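Local atomic coordinates of cellobiose 2-epimerase (Spirochaeta thermophila DSM 6192, PDB entry 5ZIG), a protein that probably interconverts cellobiose and beta-D-glucosyl-(1->4)-D-mannose by reversible epimerization. Residues L27-W30 with L31-D35. Sequence-based numbering, arbitrary orientation.
Sequences LPFW and LGQQD
The C-terminal turn of helix 7-31 unwinds here into the loop leading to strand 44-45, and the Gln33 side chain folds back over the Phe29 ring and brushes the indole of Trp30 obliquely. The last regular bond runs from Leu31 N to Leu27 O (2.9 Å) and is nearly straight. Gly32, the first residue to leave helical backbone angles, divides its N-H weakly between Pro28 O, four residues back, and Phe29 O, three back; Gln33 N then bonds three back to Trp30 O at 2.8 Å. The Gln33 side chain is bent at its second torsion (chi2 -83°), which brings its amide back toward the helix. Its NE2 lies over one face of the Phe29 ring, displaced toward the rim and 3.3 Å from Phe29 CZ, with the amide and ring planes 59° apart. The CG of Gln33 passes close to Phe29 O (3.1 Å). Phe29 meets this amide because its CG is anti to the backbone N (chi1 170°), and its CD2 also sits over the centre of one face of the indole. With an alanine at Gln33 the amide and CG are gone, which would probably open a gap over that face of Phe29 and weaken the link between the loop and the helix end. Further along, the side chain of Gln34 reaches back to the carbonyl of the last helical residue, its NE2 donating to Leu31 O (3.2 Å) in the carbonyl plane and on a lone pair, while Gln34 OE1 accepts from Asn85. Trp30 NE1 is hydrogen-bonded to Glu359, and its ring meets that of His63. Leu27 and Leu31 pack against helices 57-73 and 77-94, Trp30 also touches Phe67 of helix 57-73, and Phe29, Trp30 and Gln33 all touch Ile45 of strand 44-45.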
loop_
_atom_site.group_PDB
_atom_site.type_symbol
_atom_site.label_atom_id
_atom_site.label_comp_id
_atom_site.label_asym_id
_atom_site.label_seq_id
_atom_site.Cartn_x
_atom_site.Cartn_y
_atom_site.Cartn_z
ATOM N N LEU A 27 8.874 10.711 -9.125
ATOM C CA LEU A 27 10.145 9.999 -9.277
ATOM C C LEU A 27 11.367 10.921 -9.204
ATOM O O LEU A 27 12.337 10.566 -8.510
ATOM C CB LEU A 27 10.127 9.173 -10.574
ATOM C CG LEU A 27 9.097 8.026 -10.647
ATOM C CD1 LEU A 27 9.074 7.308 -12.011
ATOM C CD2 LEU A 27 9.382 6.979 -9.537
ATOM N N PRO A 28 11.401 12.090 -9.851
ATOM C CA PRO A 28 12.613 12.926 -9.738
ATOM C C PRO A 28 12.916 13.357 -8.317
ATOM O O PRO A 28 14.088 13.503 -7.963
ATOM C CB PRO A 28 12.301 14.133 -10.637
ATOM C CG PRO A 28 11.293 13.629 -11.604
ATOM C CD PRO A 28 10.457 12.638 -10.849
ATOM N N PHE A 29 11.901 13.542 -7.480
ATOM C CA PHE A 29 12.175 13.930 -6.109
ATOM C C PHE A 29 12.843 12.786 -5.356
ATOM O O PHE A 29 13.824 12.999 -4.640
ATOM C CB PHE A 29 10.879 14.365 -5.430
ATOM C CG PHE A 29 10.988 14.561 -3.944
ATOM C CD1 PHE A 29 11.167 15.841 -3.412
ATOM C CD2 PHE A 29 10.837 13.497 -3.076
ATOM C CE1 PHE A 29 11.219 16.041 -2.041
ATOM C CE2 PHE A 29 10.914 13.684 -1.701
ATOM C CZ PHE A 29 11.100 14.970 -1.193
ATOM N N TRP A 30 12.351 11.558 -5.533
ATOM C CA TRP A 30 12.932 10.445 -4.786
ATOM C C TRP A 30 14.298 10.065 -5.336
ATOM O O TRP A 30 15.193 9.711 -4.562
ATOM C CB TRP A 30 11.973 9.259 -4.781
ATOM C CG TRP A 30 10.795 9.555 -3.939
ATOM C CD1 TRP A 30 9.511 9.775 -4.362
ATOM C CD2 TRP A 30 10.782 9.710 -2.511
ATOM N NE1 TRP A 30 8.701 10.043 -3.282
ATOM C CE2 TRP A 30 9.456 9.996 -2.135
ATOM C CE3 TRP A 30 11.763 9.612 -1.510
ATOM C CZ2 TRP A 30 9.085 10.208 -0.796
ATOM C CZ3 TRP A 30 11.388 9.805 -0.185
ATOM C CH2 TRP A 30 10.065 10.098 0.156
ATOM N N LEU A 31 14.482 10.171 -6.654
ATOM C CA LEU A 31 15.782 9.899 -7.257
ATOM C C LEU A 31 16.867 10.744 -6.627
ATOM O O LEU A 31 18.019 10.305 -6.542
ATOM C CB LEU A 31 15.752 10.167 -8.763
ATOM C CG LEU A 31 15.337 9.024 -9.684
ATOM C CD1 LEU A 31 15.374 9.473 -11.149
ATOM C CD2 LEU A 31 16.217 7.833 -9.461
ATOM N N GLY A 32 16.524 11.962 -6.197
ATOM C CA GLY A 32 17.467 12.823 -5.524
ATOM C C GLY A 32 17.620 12.585 -4.037
ATOM O O GLY A 32 18.195 13.436 -3.356
ATOM N N GLN A 33 17.124 11.465 -3.502
ATOM C CA GLN A 33 17.168 11.198 -2.065
ATOM C C GLN A 33 17.880 9.886 -1.736
ATOM O O GLN A 33 17.631 9.304 -0.678
ATOM C CB GLN A 33 15.763 11.173 -1.463
ATOM C CG GLN A 33 14.910 12.367 -1.799
ATOM C CD GLN A 33 15.176 13.526 -0.892
ATOM O OE1 GLN A 33 16.138 13.520 -0.125
ATOM N NE2 GLN A 33 14.321 14.533 -0.959
ATOM N N GLN A 34 18.726 9.398 -2.636
ATOM C CA GLN A 34 19.550 8.232 -2.376
ATOM C C GLN A 34 20.816 8.642 -1.617
ATOM O O GLN A 34 21.438 9.664 -1.921
ATOM C CB GLN A 34 19.910 7.555 -3.699
ATOM C CG GLN A 34 18.716 7.388 -4.649
ATOM C CD GLN A 34 19.078 6.651 -5.916
ATOM O OE1 GLN A 34 19.386 5.453 -5.890
ATOM N NE2 GLN A 34 19.044 7.361 -7.039
ATOM N N ASP A 35 21.186 7.834 -0.628
ATOM C CA ASP A 35 22.372 7.997 0.207
ATOM C C ASP A 35 23.624 7.520 -0.526
ATOM O O ASP A 35 23.792 6.314 -0.743
ATOM C CB ASP A 35 22.190 7.203 1.509
ATOM C CG ASP A 35 23.182 7.587 2.590
ATOM O OD1 ASP A 35 24.373 7.825 2.280
ATOM O OD2 ASP A 35 22.765 7.604 3.769
#